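Local structure of hypothetical glycoside hydrolase (Bacteroides vulgatus, 3S30) at residues E254-K257 / D258-M261; H265-K268 / N269-H273. The protein is a putative glycoside hydrolase with a galactose-binding-like fold, probably acting in carbohydrate metabolism. One frame throughout, in Å; residues are numbered along the deposited sequence.

In the fold
Both contacts are local turns on one connection of the putative carbohydrate metabolism domain, the chain between strand 247-254 and strand 276-281, which pair antiparallel. Contact 1 comes first, as a type I beta turn closed by a single antiparallel bridge; the chain then forms the short strand 262-263, antiparallel to strand 208-213, before contact 2 brings it round towards strand 276-281. Their centres lie about 16 Å apart, and they meet lightly where Val-259 CG1 packs 4.2 Å from His-273 CE1. One connection thus carries both an exposed turn, about 20 Å from the centre of the chain, and a turn at about 15 Å that seats buried Ile-266 on strands 247-254 and 276-281.

Contact 1: E254-K257 / D258-M261; sequences EKTK and DVQM
Thr-256 and Val-259 form the antiparallel hydrogen-bonded pair that closes a type I beta turn, with Lys-257 and Asp-258 at its corners. Two backbone bonds define the closure: Thr-256 N donates to Val-259 O at 3.0 Å, nearly straight at 164°, and Val-259 N returns a bond to Thr-256 O at 2.9 Å. A side-chain bond adds to these. Gln-260, bent at chi2 (-76°), folds its amide back so that NE2 reaches Thr-256 O at 3.3 Å; the acceptor lies close to the amide plane, only 11° out of it. Thr-256 O is thus gripped twice, by Val-259 N and Gln-260 NE2 from opposite faces of its carbonyl plane, neither donor lying on a lone pair.

The remaining contacts are van der Waals in kind, apart from a CA-H...O contact from Lys-255 CA to Val-259 O at 3.5 Å. The side chains of Thr-256 and Val-259 lie side by side and point the same way, with Thr-256 OG1 3.2 Å from Val-259 CB. The aliphatic part of Lys-255 crosses the Gln-260 side chain obliquely; Lys-255 CD lies 4.0 Å from Gln-260 OE1 and 3.9 Å from the backbone O of Gln-260. An alanine here would remove this methylene cover from Gln-260 and would probably leave Asn-318 OD1 and Gly-315 O without their ammonium partner.

Those two acceptors bind Lys-255 NZ. Asn-275, just before strand 276-281, donates through ND2 to Thr-256 OG1 and to the backbone oxygen of Glu-254. The turn follows directly on strand 247-254 and is held at its base from strand 317-324 and the loop before it, and by Asn-275 ahead of strand 276-281, the two strands that pair with 247-254, while its corner residues remain exposed.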
loop_
_atom_site.group_PDB
_atom_site.type_symbol
_atom_site.label_atom_id
_atom_site.label_comp_id
_atom_site.label_asym_id
_atom_site.label_seq_id
_atom_site.Cartn_x
_atom_site.Cartn_y
_atom_site.Cartn_z
ATOM N N GLU A 254 14.944 -5.474 -9.673
ATOM C CA GLU A 254 15.386 -6.612 -10.442
ATOM C C GLU A 254 15.300 -7.840 -9.546
ATOM O O GLU A 254 15.835 -7.837 -8.446
ATOM C CB GLU A 254 16.815 -6.364 -10.906
ATOM C CG GLU A 254 17.371 -7.403 -11.835
ATOM C CD GLU A 254 18.761 -7.043 -12.341
ATOM O OE1 GLU A 254 19.034 -5.832 -12.550
ATOM O OE2 GLU A 254 19.568 -7.978 -12.537
ATOM N N LYS A 255 14.612 -8.879 -10.008
ATOM C CA LYS A 255 14.537 -10.134 -9.258
ATOM C C LYS A 255 15.833 -10.919 -9.377
ATOM O O LYS A 255 16.563 -10.786 -10.364
ATOM C CB LYS A 255 13.355 -10.984 -9.734
ATOM C CG LYS A 255 12.004 -10.466 -9.236
ATOM C CD LYS A 255 10.852 -11.320 -9.700
ATOM C CE LYS A 255 10.478 -11.037 -11.150
ATOM N NZ LYS A 255 9.104 -11.513 -11.483
ATOM N N THR A 256 16.127 -11.706 -8.345
ATOM C CA THR A 256 17.176 -12.741 -8.404
ATOM C C THR A 256 16.633 -14.025 -7.782
ATOM O O THR A 256 15.582 -14.011 -7.132
ATOM C CB THR A 256 18.459 -12.322 -7.660
ATOM O OG1 THR A 256 18.125 -11.805 -6.366
ATOM C CG2 THR A 256 19.237 -11.271 -8.453
ATOM N N LYS A 257 17.347 -15.132 -7.967
ATOM C CA LYS A 257 16.843 -16.439 -7.535
ATOM C C LYS A 257 16.319 -16.423 -6.094
ATOM O O LYS A 257 15.203 -16.874 -5.838
ATOM C CB LYS A 257 17.902 -17.533 -7.689
ATOM C CG LYS A 257 17.295 -18.904 -8.013
ATOM C CD LYS A 257 18.092 -20.057 -7.424
ATOM C CE LYS A 257 17.314 -21.359 -7.526
ATOM N NZ LYS A 257 17.937 -22.452 -6.728
ATOM N N ASP A 258 17.113 -15.884 -5.170
ATOM C CA ASP A 258 16.734 -15.836 -3.751
ATOM C C ASP A 258 16.096 -14.507 -3.305
ATOM O O ASP A 258 15.881 -14.296 -2.111
ATOM C CB ASP A 258 17.947 -16.188 -2.870
ATOM C CG ASP A 258 18.208 -17.695 -2.806
ATOM O OD1 ASP A 258 17.226 -18.478 -2.775
ATOM O OD2 ASP A 258 19.395 -18.097 -2.779
ATOM N N VAL A 259 15.781 -13.629 -4.260
ATOM C CA VAL A 259 15.081 -12.369 -3.983
ATOM C C VAL A 259 13.958 -12.175 -5.001
ATOM O O VAL A 259 14.148 -11.566 -6.053
ATOM C CB VAL A 259 16.052 -11.171 -4.011
ATOM C CG1 VAL A 259 15.297 -9.849 -3.937
ATOM C CG2 VAL A 259 17.079 -11.290 -2.872
ATOM N N GLN A 260 12.790 -12.725 -4.679
ATOM C CA GLN A 260 11.627 -12.692 -5.559
ATOM C C GLN A 260 10.641 -11.595 -5.162
ATOM O O GLN A 260 9.837 -11.160 -5.985
ATOM C CB GLN A 260 10.915 -14.049 -5.531
ATOM C CG GLN A 260 11.658 -15.156 -6.263
ATOM C CD GLN A 260 11.544 -15.034 -7.773
ATOM O OE1 GLN A 260 10.446 -15.101 -8.322
ATOM N NE2 GLN A 260 12.678 -14.848 -8.447
HETATM N N MSE A 261 10.690 -11.181 -3.894
HETATM C CA MSE A 261 9.833 -10.132 -3.369
HETATM C C MSE A 261 10.610 -9.276 -2.370
HETATM O O MSE A 261 11.532 -9.758 -1.721
HETATM C CB MSE A 261 8.614 -10.746 -2.672
HETATM C CG MSE A 261 7.702 -11.587 -3.571
HETATM SE SE MSE A 261 6.693 -10.528 -4.848
HETATM C CE MSE A 261 5.293 -9.804 -3.649
#

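Contact 2: H265-K268 / N269-H273; sequences HIAK and NNYEH
Ile-266 extends towards Glu-272 and His-273 because its CG1 stands anti to the backbone N (chi1 -162°) and the next torsion turns CD1 onto them. That methyl, Ile-266 CD1, lies 3.5 Å from the backbone oxygen of Glu-272 and 3.7 Å from His-273 CB, the side chains of Ile-266 and His-273 crossing at about a right angle. Tyr-271, with CG anti to its carbonyl carbon, swings its ring over Ala-267. The evidence for a CH-pi contact is that Ala-267 CA sits 4.3 Å from the Tyr-271 ring centroid and 26° off its normal, over the face. Ala-267 CB also packs 4.0 Å from Tyr-271 CE1.

The backbone fixes this pairing through one acceptor. Tyr-271 N donates to Ile-266 O at 3.0 Å, approaching almost in line with the carbonyl (C=O...N 163°) although the N-H itself is bent; Asn-269 N adds a weak bond to the same oxygen. Beyond it, a type I' beta turn from Asn-269 to Glu-272 reverses the chain, closed by Glu-272 N to Asn-269 O at 2.9 Å. Asn-270 and Tyr-271 occupy its corners with positive phi, as the turn type requires.

Several anchors join this compact turn to the fold. Ile-266 packs on Tyr-249 and Leu-251 of strand 247-254 and on Met-276 of strand 276-281. Tyr-271 meets the Tyr-249 ring edge-to-face, and its OH accepts from Asn-247 ND2, while Lys-268 NZ forms salt bridges with Asp-328 and Asp-330 in the loop following strand 317-324.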
loop_
_atom_site.group_PDB
_atom_site.type_symbol
_atom_site.label_atom_id
_atom_site.label_comp_id
_atom_site.label_asym_id
_atom_site.label_seq_id
_atom_site.Cartn_x
_atom_site.Cartn_y
_atom_site.Cartn_z
ATOM N N HIS A 265 10.396 -3.668 5.117
ATOM C CA HIS A 265 11.676 -3.140 5.599
ATOM C C HIS A 265 12.237 -2.085 4.656
ATOM O O HIS A 265 13.029 -1.259 5.068
ATOM C CB HIS A 265 12.700 -4.258 5.755
ATOM C CG HIS A 265 12.336 -5.275 6.785
ATOM N ND1 HIS A 265 11.617 -6.412 6.483
ATOM C CD2 HIS A 265 12.610 -5.341 8.110
ATOM C CE1 HIS A 265 11.459 -7.133 7.583
ATOM N NE2 HIS A 265 12.049 -6.504 8.584
ATOM N N ILE A 266 11.828 -2.126 3.393
ATOM C CA ILE A 266 12.292 -1.185 2.384
ATOM C C ILE A 266 12.030 0.274 2.800
ATOM O O ILE A 266 12.903 1.127 2.656
ATOM C CB ILE A 266 11.650 -1.504 1.000
ATOM C CG1 ILE A 266 12.429 -0.850 -0.135
ATOM C CG2 ILE A 266 10.190 -1.067 0.949
ATOM C CD1 ILE A 266 13.849 -1.425 -0.305
ATOM N N ALA A 267 10.853 0.547 3.362
ATOM C CA ALA A 267 10.505 1.898 3.798
ATOM C C ALA A 267 11.200 2.307 5.106
ATOM O O ALA A 267 11.154 3.478 5.481
ATOM C CB ALA A 267 8.973 2.043 3.931
ATOM N N LYS A 268 11.811 1.353 5.810
ATOM C CA LYS A 268 12.560 1.648 7.045
ATOM C C LYS A 268 14.064 1.794 6.793
ATOM O O LYS A 268 14.823 2.126 7.710
ATOM C CB LYS A 268 12.310 0.557 8.100
ATOM C CG LYS A 268 11.262 0.911 9.167
ATOM C CD LYS A 268 9.968 1.493 8.590
ATOM C CE LYS A 268 9.064 1.992 9.711
ATOM N NZ LYS A 268 8.083 3.020 9.286
ATOM N N ASN A 269 14.474 1.559 5.546
ATOM C CA ASN A 269 15.873 1.577 5.160
ATOM C C ASN A 269 16.180 2.539 4.024
ATOM O O ASN A 269 16.943 2.212 3.118
ATOM C CB ASN A 269 16.291 0.160 4.768
ATOM C CG ASN A 269 16.936 -0.571 5.894
ATOM O OD1 ASN A 269 16.422 -1.585 6.369
ATOM N ND2 ASN A 269 18.062 -0.051 6.355
ATOM N N ASN A 270 15.583 3.726 4.079
ATOM C CA ASN A 270 15.791 4.758 3.063
ATOM C C ASN A 270 15.485 4.265 1.629
ATOM O O ASN A 270 16.000 4.809 0.661
ATOM C CB ASN A 270 17.236 5.297 3.180
ATOM C CG ASN A 270 17.448 6.622 2.442
ATOM O OD1 ASN A 270 16.778 7.616 2.715
ATOM N ND2 ASN A 270 18.387 6.631 1.503
ATOM N N TYR A 271 14.643 3.238 1.498
ATOM C CA TYR A 271 14.345 2.608 0.192
ATOM C C TYR A 271 15.589 1.974 -0.480
ATOM O O TYR A 271 15.673 1.905 -1.709
ATOM C CB TYR A 271 13.596 3.610 -0.732
ATOM C CG TYR A 271 12.387 4.206 -0.027
ATOM C CD1 TYR A 271 11.155 3.569 -0.069
ATOM C CD2 TYR A 271 12.502 5.363 0.742
ATOM C CE1 TYR A 271 10.054 4.083 0.611
ATOM C CE2 TYR A 271 11.414 5.881 1.434
ATOM C CZ TYR A 271 10.189 5.233 1.364
ATOM O OH TYR A 271 9.104 5.738 2.044
ATOM N N GLU A 272 16.534 1.503 0.352
ATOM C CA GLU A 272 17.776 0.850 -0.109
ATOM C C GLU A 272 17.667 -0.675 -0.080
ATOM O O GLU A 272 17.178 -1.262 0.893
ATOM C CB GLU A 272 18.988 1.239 0.753
ATOM C CG GLU A 272 19.353 2.715 0.748
ATOM C CD GLU A 272 19.835 3.228 -0.600
ATOM O OE1 GLU A 272 20.161 2.407 -1.482
ATOM O OE2 GLU A 272 19.878 4.465 -0.774
ATOM N N HIS A 273 18.147 -1.300 -1.152
ATOM C CA HIS A 273 18.213 -2.757 -1.270
ATOM C C HIS A 273 19.093 -3.059 -2.468
ATOM O O HIS A 273 19.151 -2.275 -3.405
ATOM C CB HIS A 273 16.816 -3.373 -1.466
ATOM C CG HIS A 273 16.739 -4.820 -1.094
ATOM N ND1 HIS A 273 17.152 -5.830 -1.938
ATOM C CD2 HIS A 273 16.317 -5.427 0.038
ATOM C CE1 HIS A 273 16.985 -6.997 -1.341
ATOM N NE2 HIS A 273 16.480 -6.780 -0.140
#